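Local structure of putative type 11 methyltransferase (Sulfolobus solfataricus, 3I9F) at residues B[11-16]-B[76-81]; B[21-26]-B[33-38]; B[113-118]-B[122-127]; B[108-113]-B[135-140]. The protein probably acts as an S-adenosylmethionine-dependent methyltransferase of unknown substrate and binds zinc ions. All coordinates share one frame; numbering follows the deposited sequence.

In the fold
Contacts 1, 2 and 4 are built on neighbouring strands of one mixed sheet, 19-24, 76-82 and 106-113. Contact 2 is nested inside the chain loop closed by contact 1; their centres are about 9 Å apart, and Phe14 of contact 1 packs on Leu35 and Phe38 of contact 2. Contact 4, its centre about 14 Å from that of contact 1, joins it through backbone hydrogen bonds of Ile109 with Ile79 and Phe81 but packs on the other face of the sheet. Contact 3 lies at the surface, its centre about 19 Å from that of the chain, and shares Trp113 with contact 4. Of the zinc sites, Glu54 lies about 12 Å from Asp23 and Asp104 about 10 Å from Phe140, side chain to side chain.

Contact 1. Residues B[11-16]-B[76-81]; sequences PNIFEG and VDFILF
Phe14 drives the edge of its ring into the face of Phe78 in a T-shaped pair, with centroids 4.8 Å apart and planes at 77°. Two neighbouring edge carbons do the touching: Phe14 CE2 lies 3.4 Å from Phe78 CG, while Phe14 CD2 stands above the centre of the Phe78 ring, 3.8 Å from Phe78 CD2. Phe78 CB meets the Phe14 ring at its rim, in plane. Ile13 adds a looser apolar contact, its CG2 4.2 Å from Phe78 CE1, and the same methyl sits over the face of Phe14. Phe78 leaves its strand toward helix 10-14. Farther out, Phe14 stacks on Phe38 and reaches Ile21 and Ile109 on the two strands flanking 76-82, while backbone hydrogen bonds tie Phe78 to Val20 and Val22. The short N-terminal helix thus packs on one face of the central strands, in the Rossmann-like fold of class I methyltransferases.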
loop_
_atom_site.group_PDB
_atom_site.type_symbol
_atom_site.label_atom_id
_atom_site.label_comp_id
_atom_site.label_asym_id
_atom_site.label_seq_id
_atom_site.Cartn_x
_atom_site.Cartn_y
_atom_site.Cartn_z
ATOM N N PRO B 11 21.491 -5.562 -12.898
ATOM C CA PRO B 11 22.276 -4.355 -12.625
ATOM C C PRO B 11 22.430 -3.471 -13.839
ATOM O O PRO B 11 22.225 -2.263 -13.756
ATOM C CB PRO B 11 23.619 -4.916 -12.162
ATOM C CG PRO B 11 23.235 -6.202 -11.473
ATOM C CD PRO B 11 22.171 -6.766 -12.388
ATOM N N ASN B 12 22.740 -4.066 -14.977
ATOM C CA ASN B 12 22.831 -3.270 -16.184
ATOM C C ASN B 12 21.569 -2.427 -16.436
ATOM O O ASN B 12 21.648 -1.349 -17.021
ATOM C CB ASN B 12 23.143 -4.142 -17.401
ATOM C CG ASN B 12 23.298 -3.314 -18.673
ATOM O OD1 ASN B 12 22.394 -3.283 -19.520
ATOM N ND2 ASN B 12 24.415 -2.581 -18.779
ATOM N N ILE B 13 20.408 -2.925 -16.007
ATOM C CA ILE B 13 19.152 -2.199 -16.193
ATOM C C ILE B 13 19.012 -1.057 -15.194
ATOM O O ILE B 13 18.705 0.067 -15.566
ATOM C CB ILE B 13 17.937 -3.166 -16.101
ATOM C CG1 ILE B 13 17.876 -4.029 -17.366
ATOM C CG2 ILE B 13 16.605 -2.392 -15.906
ATOM C CD1 ILE B 13 17.209 -5.354 -17.157
ATOM N N PHE B 14 19.257 -1.353 -13.929
ATOM C CA PHE B 14 18.969 -0.406 -12.857
ATOM C C PHE B 14 20.098 0.562 -12.469
ATOM O O PHE B 14 19.846 1.525 -11.719
ATOM C CB PHE B 14 18.586 -1.172 -11.604
ATOM C CG PHE B 14 17.298 -1.882 -11.713
ATOM C CD1 PHE B 14 17.238 -3.260 -11.637
ATOM C CD2 PHE B 14 16.124 -1.184 -11.893
ATOM C CE1 PHE B 14 16.017 -3.937 -11.743
ATOM C CE2 PHE B 14 14.898 -1.868 -11.987
ATOM C CZ PHE B 14 14.861 -3.242 -11.908
ATOM N N GLU B 15 21.321 0.313 -12.959
ATOM C CA GLU B 15 22.536 0.946 -12.415
ATOM C C GLU B 15 22.415 2.474 -12.279
ATOM O O GLU B 15 22.419 3.023 -11.158
ATOM C CB GLU B 15 23.765 0.594 -13.275
ATOM N N GLY B 16 22.276 3.168 -13.405
ATOM C CA GLY B 16 22.120 4.628 -13.324
ATOM C C GLY B 16 21.053 5.091 -12.328
ATOM O O GLY B 16 21.223 6.110 -11.650
ATOM N N VAL B 76 6.121 5.909 -10.522
ATOM C CA VAL B 76 6.906 4.679 -10.609
ATOM C C VAL B 76 7.960 4.707 -11.725
ATOM O O VAL B 76 7.689 5.137 -12.860
ATOM C CB VAL B 76 5.977 3.393 -10.772
ATOM C CG1 VAL B 76 6.800 2.122 -11.109
ATOM C CG2 VAL B 76 5.168 3.167 -9.521
ATOM N N ASP B 77 9.148 4.215 -11.390
ATOM C CA ASP B 77 10.306 4.274 -12.299
ATOM C C ASP B 77 10.464 3.012 -13.135
ATOM O O ASP B 77 10.583 3.102 -14.367
ATOM C CB ASP B 77 11.599 4.575 -11.505
ATOM C CG ASP B 77 11.525 5.927 -10.755
ATOM O OD1 ASP B 77 11.481 6.970 -11.477
ATOM O OD2 ASP B 77 11.479 5.928 -9.467
ATOM N N PHE B 78 10.431 1.859 -12.471
ATOM C CA PHE B 78 10.447 0.571 -13.116
ATOM C C PHE B 78 9.296 -0.394 -12.674
ATOM O O PHE B 78 8.943 -0.496 -11.496
ATOM C CB PHE B 78 11.782 -0.103 -12.798
ATOM C CG PHE B 78 12.987 0.657 -13.303
ATOM C CD1 PHE B 78 13.454 0.458 -14.601
ATOM C CD2 PHE B 78 13.644 1.575 -12.475
ATOM C CE1 PHE B 78 14.559 1.147 -15.064
ATOM C CE2 PHE B 78 14.732 2.278 -12.930
ATOM C CZ PHE B 78 15.204 2.067 -14.219
ATOM N N ILE B 79 8.758 -1.121 -13.640
ATOM C CA ILE B 79 7.759 -2.154 -13.413
ATOM C C ILE B 79 8.296 -3.424 -14.043
ATOM O O ILE B 79 8.550 -3.460 -15.240
ATOM C CB ILE B 79 6.424 -1.793 -14.110
ATOM C CG1 ILE B 79 5.811 -0.547 -13.484
ATOM C CG2 ILE B 79 5.451 -2.944 -14.017
ATOM C CD1 ILE B 79 4.691 0.025 -14.262
ATOM N N LEU B 80 8.472 -4.460 -13.243
ATOM C CA LEU B 80 8.918 -5.741 -13.753
ATOM C C LEU B 80 7.733 -6.697 -13.913
ATOM O O LEU B 80 6.890 -6.854 -13.014
ATOM C CB LEU B 80 9.930 -6.357 -12.803
ATOM C CG LEU B 80 10.403 -7.782 -13.108
ATOM C CD1 LEU B 80 11.207 -7.856 -14.397
ATOM C CD2 LEU B 80 11.207 -8.345 -11.939
ATOM N N PHE B 81 7.714 -7.358 -15.065
ATOM C CA PHE B 81 6.829 -8.490 -15.336
ATOM C C PHE B 81 7.709 -9.669 -15.615
ATOM O O PHE B 81 8.173 -9.841 -16.716
ATOM C CB PHE B 81 5.973 -8.200 -16.557
ATOM C CG PHE B 81 4.820 -7.277 -16.297
ATOM C CD1 PHE B 81 3.653 -7.747 -15.721
ATOM C CD2 PHE B 81 4.876 -5.982 -16.681
ATOM C CE1 PHE B 81 2.597 -6.939 -15.512
ATOM C CE2 PHE B 81 3.815 -5.129 -16.468
ATOM C CZ PHE B 81 2.679 -5.601 -15.874
#

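Contact 2. Residues B[21-26]-B[33-38]; sequences IVDYGC and KYLLEF
Strand residues 21-24 pass beside the short helix 32-36, Ile21 and Leu35 being nearest with their CA atoms 7.8 Å apart. These are the first two elements of a beta-alpha-beta unit that returns to the sheet as strand 39-45, alongside strand 19-24. Beyond the strand the chain enters Gly25 at positive phi (86°). The run from Asp23 matches the start of the glycine-rich loop that follows the first strand of class I methyltransferases and in relatives lines the S-adenosylmethionine pocket. At the other segment Phe38 N bonds to Leu35 O (3.0 Å) as the chain leaves the helix. Ile21 CD1 reaches into this turn, 3.8 Å from Leu35 O and 3.9 Å from Phe38 CB; CG1 beside the backbone N and CD1 extended beyond it (chi2 173°) carry the methyl out to the helix end. The other branch, Ile21 CG2, faces Leu35 CD2 at 4.3 Å. Phe14 of helix 10-14 closes over Ile21 and Leu35. Leu35 crosses Asp23 at about a right angle; its CD1 lies 3.9 Å from Asp23 CB and 4.2 Å from Asp23 CG.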
loop_
_atom_site.group_PDB
_atom_site.type_symbol
_atom_site.label_atom_id
_atom_site.label_comp_id
_atom_site.label_asym_id
_atom_site.label_seq_id
_atom_site.Cartn_x
_atom_site.Cartn_y
_atom_site.Cartn_z
ATOM N N ILE B 21 10.117 0.986 -7.689
ATOM C CA ILE B 21 9.994 -0.199 -8.507
ATOM C C ILE B 21 8.713 -0.964 -8.152
ATOM O O ILE B 21 8.310 -1.008 -6.991
ATOM C CB ILE B 21 11.172 -1.176 -8.247
ATOM C CG1 ILE B 21 12.512 -0.501 -8.567
ATOM C CG2 ILE B 21 11.036 -2.441 -9.090
ATOM C CD1 ILE B 21 13.774 -1.364 -8.152
ATOM N N VAL B 22 8.106 -1.614 -9.130
ATOM C CA VAL B 22 6.973 -2.470 -8.865
ATOM C C VAL B 22 7.286 -3.812 -9.414
ATOM O O VAL B 22 7.600 -3.884 -10.566
ATOM C CB VAL B 22 5.700 -1.948 -9.561
ATOM C CG1 VAL B 22 4.557 -3.012 -9.535
ATOM C CG2 VAL B 22 5.232 -0.653 -8.921
ATOM N N ASP B 23 7.224 -4.865 -8.595
ATOM C CA ASP B 23 7.262 -6.263 -9.085
ATOM C C ASP B 23 5.797 -6.728 -9.271
ATOM O O ASP B 23 5.080 -7.051 -8.302
ATOM C CB ASP B 23 8.025 -7.190 -8.096
ATOM C CG ASP B 23 8.270 -8.625 -8.635
ATOM O OD1 ASP B 23 8.079 -8.906 -9.841
ATOM O OD2 ASP B 23 8.680 -9.520 -7.843
ATOM N N TYR B 24 5.364 -6.741 -10.520
ATOM C CA TYR B 24 3.952 -6.969 -10.890
ATOM C C TYR B 24 3.754 -8.459 -11.225
ATOM O O TYR B 24 4.187 -8.937 -12.256
ATOM C CB TYR B 24 3.602 -6.081 -12.092
ATOM C CG TYR B 24 2.154 -5.675 -12.188
ATOM C CD1 TYR B 24 1.110 -6.559 -11.884
ATOM C CD2 TYR B 24 1.817 -4.421 -12.619
ATOM C CE1 TYR B 24 -0.212 -6.155 -11.954
ATOM C CE2 TYR B 24 0.496 -4.037 -12.719
ATOM C CZ TYR B 24 -0.507 -4.910 -12.393
ATOM O OH TYR B 24 -1.791 -4.475 -12.487
ATOM N N GLY B 25 3.105 -9.185 -10.336
ATOM C CA GLY B 25 2.994 -10.617 -10.463
ATOM C C GLY B 25 4.232 -11.211 -9.833
ATOM O O GLY B 25 5.060 -11.783 -10.498
ATOM N N CYS B 26 4.365 -11.023 -8.531
ATOM C CA CYS B 26 5.621 -11.324 -7.838
ATOM C C CYS B 26 5.703 -12.775 -7.443
ATOM O O CYS B 26 6.796 -13.282 -7.281
ATOM C CB CYS B 26 5.853 -10.406 -6.611
ATOM S SG CYS B 26 4.592 -10.445 -5.301
ATOM N N LYS B 33 14.790 -9.977 -3.585
ATOM C CA LYS B 33 16.094 -9.657 -2.994
ATOM C C LYS B 33 16.976 -8.940 -3.980
ATOM O O LYS B 33 17.732 -8.047 -3.611
ATOM C CB LYS B 33 16.783 -10.894 -2.403
ATOM C CG LYS B 33 17.606 -11.796 -3.348
ATOM C CD LYS B 33 17.875 -13.170 -2.654
ATOM C CE LYS B 33 19.213 -13.790 -3.051
ATOM N NZ LYS B 33 20.339 -12.791 -2.933
ATOM N N TYR B 34 16.840 -9.274 -5.250
ATOM C CA TYR B 34 17.629 -8.588 -6.253
ATOM C C TYR B 34 17.118 -7.172 -6.448
ATOM O O TYR B 34 17.906 -6.259 -6.571
ATOM C CB TYR B 34 17.671 -9.389 -7.548
ATOM C CG TYR B 34 18.237 -10.789 -7.346
ATOM C CD1 TYR B 34 19.620 -11.027 -7.414
ATOM C CD2 TYR B 34 17.405 -11.867 -7.044
ATOM C CE1 TYR B 34 20.150 -12.302 -7.199
ATOM C CE2 TYR B 34 17.932 -13.139 -6.824
ATOM C CZ TYR B 34 19.306 -13.345 -6.904
ATOM O OH TYR B 34 19.815 -14.604 -6.709
ATOM N N LEU B 35 15.810 -6.967 -6.411
ATOM C CA LEU B 35 15.225 -5.613 -6.569
ATOM C C LEU B 35 15.402 -4.707 -5.344
ATOM O O LEU B 35 15.413 -3.483 -5.457
ATOM C CB LEU B 35 13.720 -5.702 -6.898
ATOM C CG LEU B 35 13.379 -6.392 -8.209
ATOM C CD1 LEU B 35 11.897 -6.581 -8.325
ATOM C CD2 LEU B 35 13.928 -5.599 -9.392
ATOM N N LEU B 36 15.487 -5.309 -4.167
ATOM C CA LEU B 36 15.711 -4.550 -2.939
ATOM C C LEU B 36 16.985 -3.697 -2.990
ATOM O O LEU B 36 16.984 -2.544 -2.538
ATOM C CB LEU B 36 15.763 -5.487 -1.735
ATOM C CG LEU B 36 14.401 -5.879 -1.192
ATOM C CD1 LEU B 36 14.555 -6.555 0.146
ATOM C CD2 LEU B 36 13.538 -4.636 -1.079
ATOM N N GLU B 37 18.045 -4.220 -3.601
ATOM C CA GLU B 37 19.280 -3.446 -3.697
ATOM C C GLU B 37 19.150 -2.230 -4.647
ATOM O O GLU B 37 20.095 -1.487 -4.798
ATOM C CB GLU B 37 20.501 -4.383 -3.992
ATOM C CG GLU B 37 21.047 -4.527 -5.478
ATOM C CD GLU B 37 21.837 -5.870 -5.725
ATOM O OE1 GLU B 37 23.009 -5.857 -6.240
ATOM O OE2 GLU B 37 21.258 -6.947 -5.397
ATOM N N PHE B 38 17.987 -2.017 -5.269
ATOM C CA PHE B 38 17.820 -0.911 -6.230
ATOM C C PHE B 38 16.617 -0.001 -5.981
ATOM O O PHE B 38 16.458 1.007 -6.677
ATOM C CB PHE B 38 17.655 -1.450 -7.649
ATOM C CG PHE B 38 18.861 -2.136 -8.193
ATOM C CD1 PHE B 38 20.005 -1.408 -8.512
ATOM C CD2 PHE B 38 18.848 -3.510 -8.422
ATOM C CE1 PHE B 38 21.137 -2.043 -9.026
ATOM C CE2 PHE B 38 19.949 -4.152 -8.951
ATOM C CZ PHE B 38 21.101 -3.419 -9.258
#

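Contact 3. Residues B[113-118]-B[122-127]; sequences WRKENT and PPLSIR
Arg127 and Arg114 are joined by a nearly straight hydrogen bond, Arg127 NH1 to Arg114 O at 2.9 Å and 171°, lying in the guanidinium plane. The same NH1 also donates to Thr118 OG1 (3.1 Å), a hydroxyl that is further bonded to Ile120 O. On its other edge the guanidinium grips Pro122 O side-on: Arg127 NH2 reaches that oxygen at 2.8 Å on a lone pair, whereas NE comes from above the carbonyl plane. With bonds along both edges, the group should be held against rotation. Trp113 CB lies over one face of the guanidinium, 3.7 Å from Arg127 NH1; the indole is tilted 47° from that plane and does not stack on it. Among the apolar contacts, Pro122 CD makes a CH-pi interaction over the Trp113 five-membered ring, 3.4 Å from its centroid. Leu124 CD1 packs crosswise on Lys115, 4.2 Å from Lys115 CG. This surface loop links strand 106-113 to helix 130-136, to which Lys115 NZ adds a salt bridge with Asp132, while Trp113 meets His152 of strand 152-159.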
loop_
_atom_site.group_PDB
_atom_site.type_symbol
_atom_site.label_atom_id
_atom_site.label_comp_id
_atom_site.label_asym_id
_atom_site.label_seq_id
_atom_site.Cartn_x
_atom_site.Cartn_y
_atom_site.Cartn_z
ATOM N N TRP B 113 9.187 -16.629 -20.930
ATOM C CA TRP B 113 9.608 -17.818 -21.624
ATOM C C TRP B 113 9.517 -17.706 -23.130
ATOM O O TRP B 113 8.596 -17.108 -23.629
ATOM C CB TRP B 113 8.734 -18.971 -21.183
ATOM C CG TRP B 113 8.942 -19.388 -19.769
ATOM C CD1 TRP B 113 8.284 -18.922 -18.680
ATOM C CD2 TRP B 113 9.878 -20.357 -19.289
ATOM N NE1 TRP B 113 8.736 -19.553 -17.541
ATOM C CE2 TRP B 113 9.717 -20.436 -17.883
ATOM C CE3 TRP B 113 10.803 -21.190 -19.907
ATOM C CZ2 TRP B 113 10.449 -21.321 -17.086
ATOM C CZ3 TRP B 113 11.555 -22.070 -19.111
ATOM C CH2 TRP B 113 11.376 -22.120 -17.721
ATOM N N ARG B 114 10.454 -18.284 -23.873
ATOM C CA ARG B 114 10.354 -18.193 -25.329
ATOM C C ARG B 114 9.156 -19.041 -25.766
ATOM O O ARG B 114 8.819 -20.028 -25.122
ATOM C CB ARG B 114 11.617 -18.646 -26.047
ATOM C CG ARG B 114 12.874 -17.952 -25.593
ATOM C CD ARG B 114 14.055 -18.316 -26.478
ATOM N NE ARG B 114 15.347 -18.235 -25.783
ATOM C CZ ARG B 114 16.138 -17.144 -25.700
ATOM N NH1 ARG B 114 15.785 -15.961 -26.249
ATOM N NH2 ARG B 114 17.312 -17.228 -25.049
ATOM N N LYS B 115 8.556 -18.637 -26.876
ATOM C CA LYS B 115 7.376 -19.259 -27.420
ATOM C C LYS B 115 7.777 -20.392 -28.371
ATOM O O LYS B 115 7.525 -20.344 -29.568
ATOM C CB LYS B 115 6.561 -18.180 -28.136
ATOM C CG LYS B 115 5.124 -18.562 -28.500
ATOM C CD LYS B 115 4.498 -17.459 -29.340
ATOM C CE LYS B 115 2.984 -17.461 -29.328
ATOM N NZ LYS B 115 2.441 -16.445 -30.319
ATOM N N GLU B 116 8.443 -21.388 -27.804
ATOM C CA GLU B 116 8.832 -22.620 -28.493
ATOM C C GLU B 116 8.810 -23.693 -27.443
ATOM O O GLU B 116 8.660 -23.386 -26.266
ATOM C CB GLU B 116 10.218 -22.535 -29.148
ATOM C CG GLU B 116 11.298 -21.796 -28.345
ATOM C CD GLU B 116 12.683 -21.761 -29.071
ATOM O OE1 GLU B 116 13.254 -20.638 -29.250
ATOM O OE2 GLU B 116 13.187 -22.866 -29.457
ATOM N N ASN B 117 8.933 -24.960 -27.838
ATOM C CA ASN B 117 8.894 -26.007 -26.825
ATOM C C ASN B 117 10.281 -26.216 -26.267
ATOM O O ASN B 117 11.128 -26.788 -26.917
ATOM C CB ASN B 117 8.302 -27.323 -27.327
ATOM C CG ASN B 117 7.961 -28.283 -26.153
ATOM O OD1 ASN B 117 8.187 -27.954 -24.950
ATOM N ND2 ASN B 117 7.405 -29.463 -26.494
ATOM N N THR B 118 10.502 -25.702 -25.061
ATOM C CA THR B 118 11.789 -25.755 -24.378
ATOM C C THR B 118 11.776 -26.880 -23.336
ATOM O O THR B 118 12.721 -27.047 -22.581
ATOM C CB THR B 118 12.037 -24.453 -23.676
ATOM O OG1 THR B 118 10.993 -24.238 -22.719
ATOM C CG2 THR B 118 12.050 -23.337 -24.661
ATOM N N PRO B 122 6.195 -23.317 -18.638
ATOM C CA PRO B 122 4.749 -23.503 -18.717
ATOM C C PRO B 122 4.293 -24.048 -20.094
ATOM O O PRO B 122 5.068 -24.089 -21.048
ATOM C CB PRO B 122 4.219 -22.097 -18.444
ATOM C CG PRO B 122 5.357 -21.190 -18.794
ATOM C CD PRO B 122 6.559 -21.913 -18.389
ATOM N N PRO B 123 3.047 -24.495 -20.185
ATOM C CA PRO B 123 2.597 -25.062 -21.465
ATOM C C PRO B 123 2.755 -24.089 -22.621
ATOM O O PRO B 123 2.590 -22.896 -22.465
ATOM C CB PRO B 123 1.142 -25.406 -21.206
ATOM C CG PRO B 123 0.981 -25.399 -19.701
ATOM C CD PRO B 123 1.973 -24.434 -19.178
ATOM N N LEU B 124 3.096 -24.600 -23.784
ATOM C CA LEU B 124 3.432 -23.736 -24.905
ATOM C C LEU B 124 2.292 -22.796 -25.285
ATOM O O LEU B 124 2.557 -21.680 -25.677
ATOM C CB LEU B 124 3.912 -24.541 -26.121
ATOM C CG LEU B 124 4.048 -23.736 -27.429
ATOM C CD1 LEU B 124 4.917 -22.525 -27.176
ATOM C CD2 LEU B 124 4.619 -24.594 -28.567
ATOM N N SER B 125 1.047 -23.235 -25.118
ATOM C CA SER B 125 -0.159 -22.432 -25.439
ATOM C C SER B 125 -0.332 -21.120 -24.703
ATOM O O SER B 125 -0.851 -20.163 -25.262
ATOM C CB SER B 125 -1.417 -23.243 -25.217
ATOM O OG SER B 125 -1.738 -23.897 -26.418
ATOM N N ILE B 126 0.107 -21.067 -23.465
ATOM C CA ILE B 126 -0.077 -19.877 -22.671
ATOM C C ILE B 126 1.048 -18.862 -22.895
ATOM O O ILE B 126 1.011 -17.807 -22.325
ATOM C CB ILE B 126 -0.264 -20.273 -21.159
ATOM C CG1 ILE B 126 -1.205 -19.292 -20.432
ATOM C CG2 ILE B 126 1.063 -20.427 -20.453
ATOM C CD1 ILE B 126 -2.663 -19.249 -21.024
ATOM N N ARG B 127 2.033 -19.166 -23.741
ATOM C CA ARG B 127 3.240 -18.332 -23.865
ATOM C C ARG B 127 3.107 -17.248 -24.885
ATOM O O ARG B 127 2.443 -17.429 -25.897
ATOM C CB ARG B 127 4.445 -19.171 -24.298
ATOM C CG ARG B 127 4.902 -20.143 -23.273
ATOM C CD ARG B 127 6.208 -20.796 -23.618
ATOM N NE ARG B 127 6.467 -21.912 -22.732
ATOM C CZ ARG B 127 7.640 -22.524 -22.557
ATOM N NH1 ARG B 127 8.717 -22.125 -23.188
ATOM N NH2 ARG B 127 7.724 -23.521 -21.701
#

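Contact 4. Residues B[108-113]-B[135-140]; sequences VIIIDW and GWFSNF
The Phe137 ring is met obliquely by Val108 and Ile110, both on strand 106-113. Val108 CG1 lies 3.9 Å from Phe137 CE1, and the Ile110 and Phe137 side chains reach toward each other, Ile110 CD1 4.2 Å from Phe137 CZ. One face of the Phe140 ring receives Phe137 CD1, offset toward the rim. Val108 uses both branches. With CG1 anti to the backbone N (chi1 174°), it turns that methyl to Phe137 and its CG2 to Phe140 CE1, 4.1 Å away. Phe137 is the first residue to leave helix 130-136, and a type I beta turn from Phe137 to Phe140, where strand 140-146 begins, sets both rings against Val108. The turn lies against the face of the Rossmann-like methyltransferase sheet that also carries helix 91-101, whose Ile95 touches Phe137 and Lys99 touches Phe140. A hydrogen bond of Asp112 OD2 to Tyr133 OH also ties strand 106-113 to helix 130-136. Phe137 touches Leu157 of strand 152-159 as well.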
loop_
_atom_site.group_PDB
_atom_site.type_symbol
_atom_site.label_atom_id
_atom_site.label_comp_id
_atom_site.label_asym_id
_atom_site.label_seq_id
_atom_site.Cartn_x
_atom_site.Cartn_y
_atom_site.Cartn_z
ATOM N N VAL B 108 9.388 -0.319 -18.451
ATOM C CA VAL B 108 8.815 -1.620 -18.162
ATOM C C VAL B 108 9.807 -2.711 -18.544
ATOM O O VAL B 108 10.330 -2.708 -19.638
ATOM C CB VAL B 108 7.497 -1.814 -18.939
ATOM C CG1 VAL B 108 6.957 -3.272 -18.762
ATOM C CG2 VAL B 108 6.460 -0.743 -18.496
ATOM N N ILE B 109 10.060 -3.639 -17.636
ATOM C CA ILE B 109 10.933 -4.765 -17.912
ATOM C C ILE B 109 10.111 -6.028 -18.052
ATOM O O ILE B 109 9.470 -6.425 -17.103
ATOM C CB ILE B 109 11.950 -5.015 -16.774
ATOM C CG1 ILE B 109 12.724 -3.730 -16.435
ATOM C CG2 ILE B 109 12.913 -6.085 -17.185
ATOM C CD1 ILE B 109 13.155 -3.617 -14.968
ATOM N N ILE B 110 10.154 -6.666 -19.227
ATOM C CA ILE B 110 9.546 -7.970 -19.445
ATOM C C ILE B 110 10.584 -9.075 -19.474
ATOM O O ILE B 110 11.536 -9.007 -20.233
ATOM C CB ILE B 110 8.803 -8.048 -20.817
ATOM C CG1 ILE B 110 7.751 -6.935 -20.957
ATOM C CG2 ILE B 110 8.182 -9.443 -21.035
ATOM C CD1 ILE B 110 6.951 -6.668 -19.735
ATOM N N ILE B 111 10.385 -10.091 -18.642
ATOM C CA ILE B 111 11.037 -11.378 -18.791
ATOM C C ILE B 111 9.956 -12.431 -18.938
ATOM O O ILE B 111 9.005 -12.445 -18.175
ATOM C CB ILE B 111 11.904 -11.719 -17.577
ATOM C CG1 ILE B 111 13.009 -10.653 -17.420
ATOM C CG2 ILE B 111 12.533 -13.089 -17.745
ATOM C CD1 ILE B 111 13.709 -10.681 -16.058
ATOM N N ASP B 112 10.079 -13.290 -19.940
ATOM C CA ASP B 112 9.167 -14.389 -20.116
ATOM C C ASP B 112 9.827 -15.460 -20.943
ATOM O O ASP B 112 10.848 -15.213 -21.591
ATOM C CB ASP B 112 7.867 -13.944 -20.815
ATOM C CG ASP B 112 6.636 -14.734 -20.339
ATOM O OD1 ASP B 112 6.812 -15.747 -19.618
ATOM O OD2 ASP B 112 5.481 -14.331 -20.653
ATOM N N TRP B 113 9.187 -16.629 -20.930
ATOM C CA TRP B 113 9.608 -17.818 -21.624
ATOM C C TRP B 113 9.517 -17.706 -23.130
ATOM O O TRP B 113 8.596 -17.108 -23.629
ATOM C CB TRP B 113 8.734 -18.971 -21.183
ATOM C CG TRP B 113 8.942 -19.388 -19.769
ATOM C CD1 TRP B 113 8.284 -18.922 -18.680
ATOM C CD2 TRP B 113 9.878 -20.357 -19.289
ATOM N NE1 TRP B 113 8.736 -19.553 -17.541
ATOM C CE2 TRP B 113 9.717 -20.436 -17.883
ATOM C CE3 TRP B 113 10.803 -21.190 -19.907
ATOM C CZ2 TRP B 113 10.449 -21.321 -17.086
ATOM C CZ3 TRP B 113 11.555 -22.070 -19.111
ATOM C CH2 TRP B 113 11.376 -22.120 -17.721
ATOM N N GLY B 135 1.710 -6.136 -28.809
ATOM C CA GLY B 135 0.286 -5.964 -29.004
ATOM C C GLY B 135 -0.381 -5.402 -27.758
ATOM O O GLY B 135 -1.211 -4.531 -27.866
ATOM N N TRP B 136 0.001 -5.869 -26.573
ATOM C CA TRP B 136 -0.546 -5.334 -25.314
ATOM C C TRP B 136 0.085 -4.006 -24.871
ATOM O O TRP B 136 -0.594 -3.068 -24.387
ATOM C CB TRP B 136 -0.346 -6.345 -24.181
ATOM C CG TRP B 136 -1.098 -7.552 -24.411
ATOM C CD1 TRP B 136 -0.629 -8.736 -24.906
ATOM C CD2 TRP B 136 -2.479 -7.727 -24.203
ATOM N NE1 TRP B 136 -1.641 -9.629 -25.022
ATOM C CE2 TRP B 136 -2.796 -9.035 -24.596
ATOM C CE3 TRP B 136 -3.497 -6.888 -23.753
ATOM C CZ2 TRP B 136 -4.096 -9.555 -24.513
ATOM C CZ3 TRP B 136 -4.783 -7.400 -23.672
ATOM C CH2 TRP B 136 -5.070 -8.722 -24.070
ATOM N N PHE B 137 1.404 -3.960 -24.981
ATOM C CA PHE B 137 2.150 -2.804 -24.584
ATOM C C PHE B 137 2.345 -1.928 -25.801
ATOM O O PHE B 137 3.459 -1.543 -26.113
ATOM C CB PHE B 137 3.476 -3.245 -23.994
ATOM C CG PHE B 137 3.351 -3.897 -22.640
ATOM C CD1 PHE B 137 3.522 -3.157 -21.489
ATOM C CD2 PHE B 137 3.056 -5.246 -22.519
ATOM C CE1 PHE B 137 3.403 -3.737 -20.254
ATOM C CE2 PHE B 137 2.949 -5.828 -21.303
ATOM C CZ PHE B 137 3.117 -5.076 -20.162
ATOM N N SER B 138 1.235 -1.582 -26.455
ATOM C CA SER B 138 1.242 -0.890 -27.752
ATOM C C SER B 138 1.537 0.619 -27.721
ATOM O O SER B 138 1.690 1.215 -28.793
ATOM C CB SER B 138 -0.123 -1.064 -28.391
ATOM O OG SER B 138 -1.096 -0.486 -27.517
ATOM N N ASN B 139 1.568 1.227 -26.531
ATOM C CA ASN B 139 2.015 2.615 -26.366
ATOM C C ASN B 139 3.483 2.651 -25.923
ATOM O O ASN B 139 3.935 3.609 -25.275
ATOM C CB ASN B 139 1.166 3.342 -25.319
ATOM C CG ASN B 139 -0.331 3.201 -25.571
ATOM O OD1 ASN B 139 -1.043 2.411 -24.881
ATOM N ND2 ASN B 139 -0.825 3.932 -26.569
ATOM N N PHE B 140 4.215 1.577 -26.229
ATOM C CA PHE B 140 5.593 1.441 -25.774
ATOM C C PHE B 140 6.440 0.926 -26.896
ATOM O O PHE B 140 5.953 0.265 -27.800
ATOM C CB PHE B 140 5.693 0.466 -24.600
ATOM C CG PHE B 140 4.936 0.901 -23.381
ATOM C CD1 PHE B 140 5.588 1.477 -22.323
ATOM C CD2 PHE B 140 3.561 0.714 -23.298
ATOM C CE1 PHE B 140 4.876 1.890 -21.222
ATOM C CE2 PHE B 140 2.856 1.134 -22.213
ATOM C CZ PHE B 140 3.502 1.714 -21.176
#